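Local coordinates for protein NAD-dependent aldehyde dehydrogenase (Burkholderia multivorans, PDB 5UJU) that probably oxidises aldehydes to carboxylic acids with NAD+ as the hydride acceptor, at residues A[18-23]-A[32-37]; A[26-31]-A[167-172]; A[78-83]-A[88-93]. One frame throughout, in Å; residues are numbered along the deposited sequence.

Contact 1: residues A[18-23]-A[32-37]; sequences EDTLKR and GYWSPF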
ATOM      1  N   GLU A  18     -15.936 -15.287 -16.383  1.00 35.49           N
ATOM      2  CA  GLU A  18     -14.495 -15.424 -16.559  1.00 34.78           C
ATOM      3  C   GLU A  18     -14.013 -14.729 -17.828  1.00 34.43           C
ATOM      4  O   GLU A  18     -12.928 -14.138 -17.839  1.00 35.42           O
ATOM      5  CB  GLU A  18     -14.110 -16.901 -16.579  1.00 34.83           C
ATOM      6  CG  GLU A  18     -12.609 -17.103 -16.495  1.00 34.03           C
ATOM      7  CD  GLU A  18     -12.222 -18.555 -16.277  1.00 43.42           C
ATOM      8  OE1 GLU A  18     -13.097 -19.435 -16.421  1.00 42.53           O
ATOM      9  OE2 GLU A  18     -11.045 -18.810 -15.946  1.00 45.49           O
ATOM     10  N   ASP A  19     -14.802 -14.793 -18.906  1.00 35.80           N
ATOM     11  CA  ASP A  19     -14.403 -14.139 -20.151  1.00 38.38           C
ATOM     12  C   ASP A  19     -14.293 -12.629 -19.973  1.00 37.96           C
ATOM     13  O   ASP A  19     -13.336 -12.013 -20.451  1.00 38.23           O
ATOM     14  CB  ASP A  19     -15.385 -14.486 -21.267  1.00 38.00           C
ATOM     15  CG  ASP A  19     -15.172 -15.884 -21.815  1.00 50.08           C
ATOM     16  OD1 ASP A  19     -14.163 -16.522 -21.437  1.00 51.91           O
ATOM     17  OD2 ASP A  19     -16.014 -16.345 -22.617  1.00 53.47           O
ATOM     18  N   THR A  20     -15.266 -12.014 -19.289  1.00 37.11           N
ATOM     19  CA  THR A  20     -15.168 -10.584 -19.000  1.00 35.61           C
ATOM     20  C   THR A  20     -13.942 -10.280 -18.146  1.00 35.76           C
ATOM     21  O   THR A  20     -13.227  -9.300 -18.394  1.00 36.54           O
ATOM     22  CB  THR A  20     -16.430 -10.089 -18.296  1.00 35.91           C
ATOM     23  OG1 THR A  20     -17.567 -10.302 -19.136  1.00 41.21           O
ATOM     24  CG2 THR A  20     -16.315  -8.601 -17.989  1.00 35.20           C
ATOM     25  N   LEU A  21     -13.667 -11.138 -17.159  1.00 32.02           N
ATOM     26  CA  LEU A  21     -12.529 -10.949 -16.264  1.00 31.48           C
ATOM     27  C   LEU A  21     -11.212 -11.005 -17.026  1.00 30.48           C
ATOM     28  O   LEU A  21     -10.336 -10.146 -16.844  1.00 33.99           O
ATOM     29  CB  LEU A  21     -12.552 -12.024 -15.177  1.00 31.34           C
ATOM     30  CG  LEU A  21     -11.419 -11.975 -14.159  1.00 31.78           C
ATOM     31  CD1 LEU A  21     -11.474 -10.647 -13.405  1.00 27.92           C
ATOM     32  CD2 LEU A  21     -11.567 -13.137 -13.201  1.00 32.59           C
ATOM     33  N   LYS A  22     -11.059 -12.013 -17.887  1.00 31.16           N
ATOM     34  CA  LYS A  22      -9.828 -12.151 -18.661  1.00 39.18           C
ATOM     35  C   LYS A  22      -9.604 -10.939 -19.563  1.00 35.39           C
ATOM     36  O   LYS A  22      -8.474 -10.456 -19.700  1.00 36.70           O
ATOM     37  CB  LYS A  22      -9.877 -13.438 -19.480  1.00 42.21           C
ATOM     38  N   ARG A  23     -10.669 -10.441 -20.190  1.00 39.25           N
ATOM     39  CA  ARG A  23     -10.551  -9.264 -21.042  1.00 40.60           C
ATOM     40  C   ARG A  23     -10.222  -8.019 -20.226  1.00 41.41           C
ATOM     41  O   ARG A  23      -9.488  -7.140 -20.692  1.00 33.08           O
ATOM     42  CB  ARG A  23     -11.840  -9.078 -21.838  1.00 47.00           C
ATOM     43  CG  ARG A  23     -11.798  -7.955 -22.851  1.00 58.09           C
ATOM     44  CD  ARG A  23     -10.808  -8.209 -23.983  1.00 64.08           C
ATOM     45  NE  ARG A  23     -10.635  -7.028 -24.833  1.00 61.74           N
ATOM     46  CZ  ARG A  23      -9.792  -6.029 -24.578  1.00 59.05           C
ATOM     47  NH1 ARG A  23      -9.031  -6.061 -23.491  1.00 54.29           N
ATOM     48  NH2 ARG A  23      -9.716  -4.996 -25.412  1.00 52.94           N
ATOM     49  N   GLY A  32      -5.374   0.442 -23.928  1.00 41.07           N
ATOM     50  CA  GLY A  32      -6.187   0.978 -25.003  1.00 42.10           C
ATOM     51  C   GLY A  32      -7.615   1.208 -24.529  1.00 40.53           C
ATOM     52  O   GLY A  32      -7.900   1.232 -23.326  1.00 40.14           O
ATOM     53  N   TYR A  33      -8.529   1.396 -25.492  1.00 40.43           N
ATOM     54  CA  TYR A  33      -9.942   1.604 -25.170  1.00 37.67           C
ATOM     55  C   TYR A  33     -10.668   0.269 -25.008  1.00 38.70           C
ATOM     56  O   TYR A  33     -10.586  -0.599 -25.883  1.00 43.30           O
ATOM     57  CB  TYR A  33     -10.672   2.433 -26.235  1.00 39.09           C
ATOM     58  CG  TYR A  33     -12.156   2.472 -25.916  1.00 40.60           C
ATOM     59  CD1 TYR A  33     -12.617   3.170 -24.802  1.00 38.01           C
ATOM     60  CD2 TYR A  33     -13.083   1.750 -26.668  1.00 45.00           C
ATOM     61  CE1 TYR A  33     -13.960   3.186 -24.462  1.00 42.82           C
ATOM     62  CE2 TYR A  33     -14.441   1.757 -26.333  1.00 47.79           C
ATOM     63  CZ  TYR A  33     -14.869   2.476 -25.223  1.00 47.54           C
ATOM     64  OH  TYR A  33     -16.202   2.506 -24.864  1.00 49.14           O
ATOM     65  N   TRP A  34     -11.412   0.131 -23.911  1.00 39.98           N
ATOM     66  CA  TRP A  34     -12.270  -1.032 -23.705  1.00 39.53           C
ATOM     67  C   TRP A  34     -13.264  -0.743 -22.588  1.00 37.85           C
ATOM     68  O   TRP A  34     -12.930  -0.076 -21.604  1.00 35.65           O
ATOM     69  CB  TRP A  34     -11.467  -2.295 -23.364  1.00 38.69           C
ATOM     70  CG  TRP A  34     -12.336  -3.511 -23.164  1.00 36.48           C
ATOM     71  CD1 TRP A  34     -12.969  -4.247 -24.135  1.00 34.95           C
ATOM     72  CD2 TRP A  34     -12.702  -4.102 -21.912  1.00 36.91           C
ATOM     73  NE1 TRP A  34     -13.684  -5.273 -23.559  1.00 35.51           N
ATOM     74  CE2 TRP A  34     -13.536  -5.208 -22.198  1.00 36.85           C
ATOM     75  CE3 TRP A  34     -12.394  -3.815 -20.577  1.00 35.53           C
ATOM     76  CZ2 TRP A  34     -14.068  -6.020 -21.199  1.00 40.44           C
ATOM     77  CZ3 TRP A  34     -12.916  -4.625 -19.585  1.00 39.18           C
ATOM     78  CH2 TRP A  34     -13.747  -5.719 -19.901  1.00 40.36           C
ATOM     79  N   SER A  35     -14.489  -1.254 -22.756  1.00 44.15           N
ATOM     80  CA  SER A  35     -15.562  -1.176 -21.771  1.00 43.60           C
ATOM     81  C   SER A  35     -16.595  -2.257 -22.047  1.00 42.17           C
ATOM     82  O   SER A  35     -17.134  -2.319 -23.157  1.00 43.20           O
ATOM     83  CB  SER A  35     -16.254   0.187 -21.786  1.00 52.30           C
ATOM     84  OG  SER A  35     -17.409   0.146 -20.957  1.00 57.51           O
ATOM     85  N   PRO A  36     -16.914  -3.112 -21.070  1.00 42.34           N
ATOM     86  CA  PRO A  36     -17.962  -4.116 -21.287  1.00 44.54           C
ATOM     87  C   PRO A  36     -19.364  -3.577 -21.082  1.00 45.77           C
ATOM     88  O   PRO A  36     -20.333  -4.315 -21.319  1.00 46.14           O
ATOM     89  CB  PRO A  36     -17.639  -5.180 -20.233  1.00 49.33           C
ATOM     90  CG  PRO A  36     -17.110  -4.366 -19.091  1.00 43.95           C
ATOM     91  CD  PRO A  36     -16.339  -3.209 -19.715  1.00 45.66           C
ATOM     92  N   PHE A  37     -19.506  -2.330 -20.634  1.00 41.78           N
ATOM     93  CA  PHE A  37     -20.807  -1.760 -20.311  1.00 37.86           C
ATOM     94  C   PHE A  37     -21.095  -0.634 -21.297  1.00 41.18           C
ATOM     95  O   PHE A  37     -20.345   0.344 -21.366  1.00 42.71           O
ATOM     96  CB  PHE A  37     -20.832  -1.272 -18.862  1.00 37.48           C
ATOM     97  CG  PHE A  37     -20.488  -2.359 -17.842  1.00 34.74           C
ATOM     98  CD1 PHE A  37     -21.287  -3.487 -17.702  1.00 36.08           C
ATOM     99  CD2 PHE A  37     -19.369  -2.232 -17.022  1.00 30.24           C
ATOM    100  CE1 PHE A  37     -20.974  -4.487 -16.768  1.00 35.46           C
ATOM    101  CE2 PHE A  37     -19.045  -3.217 -16.081  1.00 27.89           C
ATOM    102  CZ  PHE A  37     -19.846  -4.346 -15.951  1.00 31.15           C
TER

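Contact 2: residues A[26-31]-A[167-172]; sequences AAIESR and AVAYAW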
ATOM      1  N   ALA A  26      -6.505  -8.103 -19.491  1.00 37.77           N
ATOM      2  CA  ALA A  26      -5.757  -7.650 -20.661  1.00 40.48           C
ATOM      3  C   ALA A  26      -5.881  -6.142 -20.849  1.00 42.73           C
ATOM      4  O   ALA A  26      -4.923  -5.490 -21.288  1.00 40.37           O
ATOM      5  CB  ALA A  26      -6.236  -8.380 -21.917  1.00 34.23           C
ATOM      6  N   ALA A  27      -7.043  -5.573 -20.509  1.00 38.57           N
ATOM      7  CA  ALA A  27      -7.265  -4.143 -20.704  1.00 42.07           C
ATOM      8  C   ALA A  27      -6.395  -3.303 -19.773  1.00 35.39           C
ATOM      9  O   ALA A  27      -5.805  -2.307 -20.209  1.00 33.03           O
ATOM     10  CB  ALA A  27      -8.744  -3.808 -20.502  1.00 32.04           C
ATOM     11  N   ILE A  28      -6.299  -3.678 -18.491  1.00 32.07           N
ATOM     12  CA  ILE A  28      -5.523  -2.864 -17.559  1.00 36.19           C
ATOM     13  C   ILE A  28      -4.039  -2.872 -17.903  1.00 43.11           C
ATOM     14  O   ILE A  28      -3.330  -1.902 -17.592  1.00 39.89           O
ATOM     15  CB  ILE A  28      -5.730  -3.307 -16.094  1.00 35.80           C
ATOM     16  CG1 ILE A  28      -5.235  -4.741 -15.877  1.00 38.90           C
ATOM     17  CG2 ILE A  28      -7.183  -3.152 -15.687  1.00 38.04           C
ATOM     18  CD1 ILE A  28      -5.377  -5.225 -14.418  1.00 37.53           C
ATOM     19  N   GLU A  29      -3.558  -3.908 -18.594  1.00 32.56           N
ATOM     20  CA  GLU A  29      -2.150  -3.968 -18.971  1.00 41.01           C
ATOM     21  C   GLU A  29      -1.838  -3.233 -20.274  1.00 42.63           C
ATOM     22  O   GLU A  29      -0.792  -2.581 -20.376  1.00 46.77           O
ATOM     23  CB  GLU A  29      -1.706  -5.423 -19.096  1.00 44.31           C
ATOM     24  CG  GLU A  29      -0.226  -5.568 -19.338  1.00 53.47           C
ATOM     25  CD  GLU A  29       0.260  -6.976 -19.074  1.00 64.41           C
ATOM     26  OE1 GLU A  29      -0.584  -7.897 -19.034  1.00 66.93           O
ATOM     27  OE2 GLU A  29       1.484  -7.157 -18.898  1.00 68.13           O
ATOM     28  N   SER A  30      -2.712  -3.318 -21.280  1.00 43.54           N
ATOM     29  CA  SER A  30      -2.445  -2.669 -22.564  1.00 40.06           C
ATOM     30  C   SER A  30      -2.871  -1.201 -22.577  1.00 38.15           C
ATOM     31  O   SER A  30      -2.215  -0.373 -23.222  1.00 38.16           O
ATOM     32  CB  SER A  30      -3.151  -3.423 -23.690  1.00 44.13           C
ATOM     33  OG  SER A  30      -4.546  -3.227 -23.607  1.00 47.94           O
ATOM     34  N   ARG A  31      -3.977  -0.881 -21.903  1.00 39.11           N
ATOM     35  CA  ARG A  31      -4.438   0.491 -21.658  1.00 41.73           C
ATOM     36  C   ARG A  31      -4.923   1.203 -22.926  1.00 47.93           C
ATOM     37  O   ARG A  31      -4.925   2.436 -22.988  1.00 37.67           O
ATOM     38  CB  ARG A  31      -3.358   1.314 -20.936  1.00 40.39           C
ATOM     39  CG  ARG A  31      -2.914   0.664 -19.604  1.00 44.20           C
ATOM     40  CD  ARG A  31      -2.253   1.637 -18.615  1.00 42.01           C
ATOM     41  NE  ARG A  31      -3.223   2.498 -17.934  1.00 36.03           N
ATOM     42  CZ  ARG A  31      -3.990   2.122 -16.906  1.00 38.64           C
ATOM     43  NH1 ARG A  31      -3.927   0.883 -16.418  1.00 35.75           N
ATOM     44  NH2 ARG A  31      -4.832   2.992 -16.360  1.00 33.73           N
ATOM     45  N   ALA A 167     -11.381  -2.047 -10.689  1.00 28.79           N
ATOM     46  CA  ALA A 167     -10.895  -2.373  -9.354  1.00 27.07           C
ATOM     47  C   ALA A 167     -10.890  -3.887  -9.117  1.00 29.88           C
ATOM     48  O   ALA A 167      -9.949  -4.423  -8.521  1.00 24.84           O
ATOM     49  CB  ALA A 167     -11.746  -1.660  -8.306  1.00 28.17           C
ATOM     50  N   VAL A 168     -11.935  -4.586  -9.575  1.00 25.49           N
ATOM     51  CA  VAL A 168     -11.987  -6.040  -9.430  1.00 25.74           C
ATOM     52  C   VAL A 168     -10.852  -6.687 -10.212  1.00 28.82           C
ATOM     53  O   VAL A 168     -10.200  -7.624  -9.731  1.00 27.83           O
ATOM     54  CB  VAL A 168     -13.360  -6.573  -9.883  1.00 27.17           C
ATOM     55  CG1 VAL A 168     -13.357  -8.095  -9.926  1.00 25.84           C
ATOM     56  CG2 VAL A 168     -14.459  -6.073  -8.962  1.00 28.78           C
ATOM     57  N   ALA A 169     -10.569  -6.168 -11.413  1.00 30.89           N
ATOM     58  CA  ALA A 169      -9.514  -6.736 -12.246  1.00 30.71           C
ATOM     59  C   ALA A 169      -8.141  -6.575 -11.596  1.00 27.75           C
ATOM     60  O   ALA A 169      -7.335  -7.513 -11.601  1.00 28.99           O
ATOM     61  CB  ALA A 169      -9.533  -6.087 -13.637  1.00 24.31           C
ATOM     62  N   TYR A 170      -7.851  -5.390 -11.045  1.00 24.46           N
ATOM     63  CA  TYR A 170      -6.592  -5.198 -10.322  1.00 27.26           C
ATOM     64  C   TYR A 170      -6.493  -6.131  -9.112  1.00 29.90           C
ATOM     65  O   TYR A 170      -5.426  -6.692  -8.843  1.00 26.50           O
ATOM     66  CB  TYR A 170      -6.447  -3.742  -9.881  1.00 26.88           C
ATOM     67  CG  TYR A 170      -5.816  -2.871 -10.949  1.00 29.20           C
ATOM     68  CD1 TYR A 170      -6.598  -2.115 -11.812  1.00 25.20           C
ATOM     69  CD2 TYR A 170      -4.441  -2.862 -11.128  1.00 30.34           C
ATOM     70  CE1 TYR A 170      -6.010  -1.322 -12.811  1.00 31.00           C
ATOM     71  CE2 TYR A 170      -3.846  -2.084 -12.115  1.00 37.55           C
ATOM     72  CZ  TYR A 170      -4.638  -1.324 -12.949  1.00 33.63           C
ATOM     73  OH  TYR A 170      -4.041  -0.580 -13.915  1.00 34.58           O
ATOM     74  N   ALA A 171      -7.585  -6.280  -8.356  1.00 25.72           N
ATOM     75  CA  ALA A 171      -7.591  -7.208  -7.224  1.00 27.74           C
ATOM     76  C   ALA A 171      -7.255  -8.619  -7.685  1.00 25.28           C
ATOM     77  O   ALA A 171      -6.315  -9.237  -7.182  1.00 25.80           O
ATOM     78  CB  ALA A 171      -8.948  -7.181  -6.520  1.00 22.62           C
ATOM     79  N   TRP A 172      -7.998  -9.128  -8.670  1.00 26.10           N
ATOM     80  CA  TRP A 172      -7.728 -10.466  -9.196  1.00 25.16           C
ATOM     81  C   TRP A 172      -6.299 -10.566  -9.734  1.00 28.81           C
ATOM     82  O   TRP A 172      -5.633 -11.594  -9.565  1.00 29.96           O
ATOM     83  CB  TRP A 172      -8.757 -10.807 -10.279  1.00 22.91           C
ATOM     84  CG  TRP A 172      -8.490 -12.097 -11.015  1.00 25.31           C
ATOM     85  CD1 TRP A 172      -8.297 -12.264 -12.358  1.00 33.44           C
ATOM     86  CD2 TRP A 172      -8.363 -13.399 -10.427  1.00 30.40           C
ATOM     87  NE1 TRP A 172      -8.070 -13.596 -12.644  1.00 32.43           N
ATOM     88  CE2 TRP A 172      -8.107 -14.310 -11.475  1.00 32.86           C
ATOM     89  CE3 TRP A 172      -8.456 -13.884  -9.115  1.00 29.96           C
ATOM     90  CZ2 TRP A 172      -7.941 -15.678 -11.253  1.00 35.48           C
ATOM     91  CZ3 TRP A 172      -8.281 -15.248  -8.893  1.00 32.14           C
ATOM     92  CH2 TRP A 172      -8.022 -16.124  -9.960  1.00 32.01           C
TER
HETATM   93  O   HOH W   1      -5.957   2.048 -14.079  1.00 33.10           O

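Contact 3: residues A[78-83]-A[88-93]; sequences GAERSP and LDIRYP. With EDO (1,2-ethanediol), chain E.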
ATOM      1  N   GLY A  78     -33.146  10.291   6.602  1.00 31.50           N
ATOM      2  CA  GLY A  78     -32.952  10.699   5.223  1.00 25.48           C
ATOM      3  C   GLY A  78     -33.592  12.033   4.894  1.00 31.30           C
ATOM      4  O   GLY A  78     -34.800  12.218   5.096  1.00 32.39           O
ATOM      5  N   ALA A  79     -32.796  12.972   4.388  1.00 28.47           N
ATOM      6  CA  ALA A  79     -33.296  14.295   4.037  1.00 31.37           C
ATOM      7  C   ALA A  79     -32.788  14.718   2.675  1.00 35.99           C
ATOM      8  O   ALA A  79     -32.441  15.885   2.465  1.00 32.43           O
ATOM      9  CB  ALA A  79     -32.906  15.330   5.091  1.00 38.61           C
ATOM     10  N   GLU A  80     -32.731  13.787   1.722  1.00 29.50           N
ATOM     11  CA  GLU A  80     -32.297  14.142   0.374  1.00 26.40           C
ATOM     12  C   GLU A  80     -33.288  15.092  -0.295  1.00 31.44           C
ATOM     13  O   GLU A  80     -34.505  14.962  -0.138  1.00 32.00           O
ATOM     14  CB  GLU A  80     -32.148  12.900  -0.500  1.00 24.21           C
ATOM     15  CG  GLU A  80     -31.070  11.923  -0.089  1.00 22.12           C
ATOM     16  CD  GLU A  80     -31.330  10.546  -0.702  1.00 27.66           C
ATOM     17  OE1 GLU A  80     -32.375   9.942  -0.380  1.00 26.54           O
ATOM     18  OE2 GLU A  80     -30.515  10.081  -1.523  1.00 29.92           O
ATOM     19  N   ARG A  81     -32.749  16.040  -1.070  1.00 31.01           N
ATOM     20  CA  ARG A  81     -33.528  16.977  -1.870  1.00 31.58           C
ATOM     21  C   ARG A  81     -33.011  16.958  -3.300  1.00 25.97           C
ATOM     22  O   ARG A  81     -31.802  16.922  -3.526  1.00 29.57           O
ATOM     23  CB  ARG A  81     -33.434  18.402  -1.307  1.00 39.38           C
ATOM     24  CG  ARG A  81     -33.706  18.490   0.184  1.00 52.87           C
ATOM     25  CD  ARG A  81     -35.203  18.472   0.480  1.00 64.56           C
ATOM     26  NE  ARG A  81     -35.480  18.463   1.917  1.00 71.96           N
ATOM     27  CZ  ARG A  81     -35.958  17.412   2.584  1.00 72.55           C
ATOM     28  NH1 ARG A  81     -36.238  16.278   1.949  1.00 68.52           N
ATOM     29  NH2 ARG A  81     -36.169  17.496   3.891  1.00 76.36           N
ATOM     30  N   SER A  82     -33.920  16.994  -4.257  1.00 27.69           N
ATOM     31  CA  SER A  82     -33.527  16.977  -5.660  1.00 27.19           C
ATOM     32  C   SER A  82     -33.084  18.371  -6.107  1.00 34.73           C
ATOM     33  O   SER A  82     -33.835  19.335  -5.935  1.00 28.56           O
ATOM     34  CB  SER A  82     -34.691  16.530  -6.521  1.00 27.21           C
ATOM     35  OG  SER A  82     -34.407  16.756  -7.888  1.00 28.73           O
ATOM     36  N   PRO A  83     -31.893  18.516  -6.698  1.00 31.26           N
ATOM     37  CA  PRO A  83     -31.530  19.826  -7.268  1.00 32.54           C
ATOM     38  C   PRO A  83     -32.484  20.284  -8.354  1.00 30.70           C
ATOM     39  O   PRO A  83     -32.502  21.478  -8.680  1.00 33.85           O
ATOM     40  CB  PRO A  83     -30.109  19.596  -7.810  1.00 30.37           C
ATOM     41  CG  PRO A  83     -29.558  18.500  -6.932  1.00 30.05           C
ATOM     42  CD  PRO A  83     -30.750  17.582  -6.708  1.00 25.87           C
ATOM     43  N   LEU A  88     -38.798  14.321  -3.189  1.00 34.50           N
ATOM     44  CA  LEU A  88     -38.293  12.959  -3.051  1.00 31.39           C
ATOM     45  C   LEU A  88     -38.949  12.244  -1.877  1.00 34.49           C
ATOM     46  O   LEU A  88     -39.554  11.183  -2.058  1.00 35.76           O
ATOM     47  CB  LEU A  88     -36.771  12.971  -2.882  1.00 31.13           C
ATOM     48  CG  LEU A  88     -35.994  13.576  -4.065  1.00 30.56           C
ATOM     49  CD1 LEU A  88     -34.491  13.462  -3.809  1.00 26.79           C
ATOM     50  CD2 LEU A  88     -36.370  12.911  -5.392  1.00 24.43           C
ATOM     51  N   ASP A  89     -38.828  12.809  -0.675  1.00 27.85           N
ATOM     52  CA  ASP A  89     -39.377  12.221   0.542  1.00 29.57           C
ATOM     53  C   ASP A  89     -39.000  10.743   0.667  1.00 29.95           C
ATOM     54  O   ASP A  89     -39.847   9.878   0.894  1.00 31.21           O
ATOM     55  CB  ASP A  89     -40.893  12.393   0.598  1.00 40.53           C
ATOM     56  CG  ASP A  89     -41.304  13.842   0.587  1.00 49.45           C
ATOM     57  OD1 ASP A  89     -40.726  14.620   1.368  1.00 51.39           O
ATOM     58  OD2 ASP A  89     -42.210  14.192  -0.194  1.00 54.29           O
ATOM     59  N   ILE A  90     -37.728  10.454   0.485  1.00 30.79           N
ATOM     60  CA  ILE A  90     -37.213   9.101   0.658  1.00 32.60           C
ATOM     61  C   ILE A  90     -36.698   8.952   2.079  1.00 35.76           C
ATOM     62  O   ILE A  90     -36.055   9.863   2.609  1.00 31.46           O
ATOM     63  CB  ILE A  90     -36.091   8.800  -0.344  1.00 26.68           C
ATOM     64  CG1 ILE A  90     -36.556   9.031  -1.784  1.00 31.28           C
ATOM     65  CG2 ILE A  90     -35.589   7.386  -0.132  1.00 25.23           C
ATOM     66  CD1 ILE A  90     -35.395   9.160  -2.734  1.00 29.44           C
ATOM     67  N   ARG A  91     -36.989   7.810   2.709  1.00 30.41           N
ATOM     68  CA  ARG A  91     -36.420   7.487   4.010  1.00 28.35           C
ATOM     69  C   ARG A  91     -35.736   6.128   3.938  1.00 30.63           C
ATOM     70  O   ARG A  91     -36.048   5.296   3.081  1.00 27.92           O
ATOM     71  CB  ARG A  91     -37.491   7.504   5.112  1.00 29.35           C
ATOM     72  CG  ARG A  91     -38.226   8.840   5.223  1.00 37.28           C
ATOM     73  CD  ARG A  91     -37.359   9.947   5.840  1.00 36.55           C
ATOM     74  NE  ARG A  91     -37.299   9.775   7.291  1.00 37.81           N
ATOM     75  CZ  ARG A  91     -36.731  10.627   8.145  1.00 41.15           C
ATOM     76  NH1 ARG A  91     -36.151  11.749   7.714  1.00 42.75           N
ATOM     77  NH2 ARG A  91     -36.753  10.355   9.442  1.00 39.04           N
ATOM     78  N   TYR A  92     -34.781   5.921   4.838  1.00 30.57           N
ATOM     79  CA  TYR A  92     -34.025   4.682   4.949  1.00 28.27           C
ATOM     80  C   TYR A  92     -34.080   4.163   6.378  1.00 29.13           C
ATOM     81  O   TYR A  92     -34.196   4.953   7.322  1.00 26.93           O
ATOM     82  CB  TYR A  92     -32.562   4.903   4.528  1.00 23.72           C
ATOM     83  CG  TYR A  92     -32.467   5.567   3.179  1.00 22.54           C
ATOM     84  CD1 TYR A  92     -32.451   4.807   2.021  1.00 26.74           C
ATOM     85  CD2 TYR A  92     -32.407   6.960   3.064  1.00 21.74           C
ATOM     86  CE1 TYR A  92     -32.386   5.404   0.777  1.00 27.56           C
ATOM     87  CE2 TYR A  92     -32.353   7.573   1.821  1.00 22.58           C
ATOM     88  CZ  TYR A  92     -32.330   6.792   0.686  1.00 24.34           C
ATOM     89  OH  TYR A  92     -32.262   7.387  -0.549  1.00 28.36           O
ATOM     90  N   PRO A  93     -34.006   2.845   6.575  1.00 28.76           N
ATOM     91  CA  PRO A  93     -33.985   2.321   7.949  1.00 32.02           C
ATOM     92  C   PRO A  93     -32.730   2.784   8.668  1.00 35.38           C
ATOM     93  O   PRO A  93     -31.619   2.646   8.156  1.00 38.04           O
ATOM     94  CB  PRO A  93     -34.011   0.798   7.755  1.00 42.43           C
ATOM     95  CG  PRO A  93     -33.459   0.567   6.382  1.00 36.85           C
ATOM     96  CD  PRO A  93     -33.871   1.781   5.564  1.00 28.19           C
TER
HETATM   97  C1  EDO E 603     -43.765  11.145  -3.454  1.00 76.14           C
HETATM   98  O1  EDO E 603     -43.581  12.156  -4.454  1.00 76.98           O
HETATM   99  C2  EDO E 603     -44.135  11.844  -2.154  1.00 74.49           C
HETATM  100  O2  EDO E 603     -43.412  13.079  -2.092  1.00 70.41           O
HETATM  101  O   HOH W   2     -37.000  12.474   3.610  1.00 50.11           O
HETATM  102  O   HOH W   3     -33.700  11.087   1.780  1.00 28.52           O
HETATM  103  O   HOH W   4     -35.863  12.672   0.661  1.00 35.11           O
HETATM  104  O   HOH W   5     -37.735  15.914  -0.772  1.00 43.87           O

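Contact 1: residues A[18-23]-A[32-37]
R23 and W34 meet through a cation-pi stack, a compact example of how a residue in mid-helix can hold the chain that doubles back along it. The guanidinium lies over one face of the indole, with R23 CZ 3.9 Å from the centroid of the five-membered ring and 23° off its normal. The two planes are tilted by 28°, so the flat groups are close to parallel without matching exactly. R23 NH2 approaches W34 CD1 at 3.6 Å.

Apolar contacts extend the same overlap. The arginine chain sets out with CG anti to the backbone N (chi1 -175°) and then bends at chi2. This brings R23 CG to 3.3 Å from W34 CE2, near NE1 and CZ2 at the rim of the indole, while the head continues along the indole toward the pyrrole side. The two side chains therefore run past each other in opposite senses, and methylenes and guanidinium share one face. P36 CD lies over the other face, leaving the indole between a charged chain and a proline ring.

Looser van der Waals contacts flank the stack. T20 CG2 is 4.3 Å from P36 CB, and the carbonyl T20 O comes 3.9 Å from W34 CH2, obliquely to the ring.

Helix 18-30 carries one side of the contact, and the loop leading from it toward helix 43-46 carries the other. W34 also packs on A24 and A27 of that helix and meets F528 edge-to-face, whereas P36 and F37 rest on helix 158-175. Y33, turned away from helix 18-30, meets W184 of the second subunit.

Contact 2: residues A[26-31]-A[167-172]
I28 packs over the ring of Y170, and its methyl CD1 stands 4.0 Å above the centroid, only 2° off the normal, in a CH-pi contact. The other branch is nearer the rim, with I28 CG2 3.6 Å from Y170 CE1. With chi1 at 63°, CG1 lies between the backbone N and the carbonyl carbon, which lets both branches of I28 face the ring. The smaller A169 completes this apolar patch, its CB 4.3 Å from I28 CG2.

At the phenol end, R31 NH1 comes within 2.9 Å of Y170 OH, approaching near the ring plane at its edge. A water accepts a bond from R31 NH2 at 2.7 Å, in the guanidinium plane, and also contacts the phenol oxygen.

The helix end helps to position the guanidinium: R31 NH1 donates a bent bond to I28 O at 3.1 Å, on a lone pair in the carbonyl plane. R31 leaves the helix with positive phi (69°), and its chain bends at chi3 to return to that carbonyl. Farther out, F531 makes a cation-pi contact with R31, while R31 O accepts from S529 OG.

The result is a buried helix-helix contact between the C-terminal end of helix 18-30 and helix 158-175, with the arginine following the first helix folded back on its terminal turn.

Contact 3: residues A[78-83]-A[88-93]
Y92 OH donates a short 2.6 Å hydrogen bond to E80 OE1, which it meets on the syn side, 25° out of the carboxylate plane. Seen from the tyrosine, OE1 lies in the ring plane at its edge; carboxylate and ring are turned 58° apart. The other direct hydrogen bond joins R91 NH1 to G78 O at 3.0 Å, from above the carbonyl plane. Bends at chi2 (-73°) and chi3 fold the arginine back to it.

Waters complete the polar layer. One accepts from E80 N and lies within donating distance of both E80 OE1 and I90 O, while another links E80 O with I90 N.

Beyond these, L88 CD1 touches S82 N at 3.6 Å and CG packs on S82 CB. The hydroxyl of S82 bonds to H143 of helix 134-145. On the exposed side, D89 OD2 accepts from a 1,2-ethanediol molecule, probably a crystallisation additive.

E80 OE2 accepts from the backbone N-H groups of I244 and L245, at the start of helix 245-260. With Y92 on OE1, where the water may add a further bond, both carboxylate oxygens have donors, and the helix N terminus would probably stabilise the negative charge of this buried glutamate.

Overall arrangement
From the N terminus, helix 18-30 comes first, and contact 1 closes a span of eight residues, nearly all of it the remainder of that helix, as the chain turns back along it. Contact 2 begins on the last turns of the same helix, before contact 1 has closed, so the two cross; it then ties that helix to helix 158-175 across 135 intervening residues. The pair form one cluster, with L21 against W172 and W34 against A27, and both reach the second subunit. Contact 3 closes a tight excursion between strands 76-77 and 92-93, nested inside the long loop of contact 2. Its centre lies about 36 Å from that of contact 2, on the opposite side of the chain's centre.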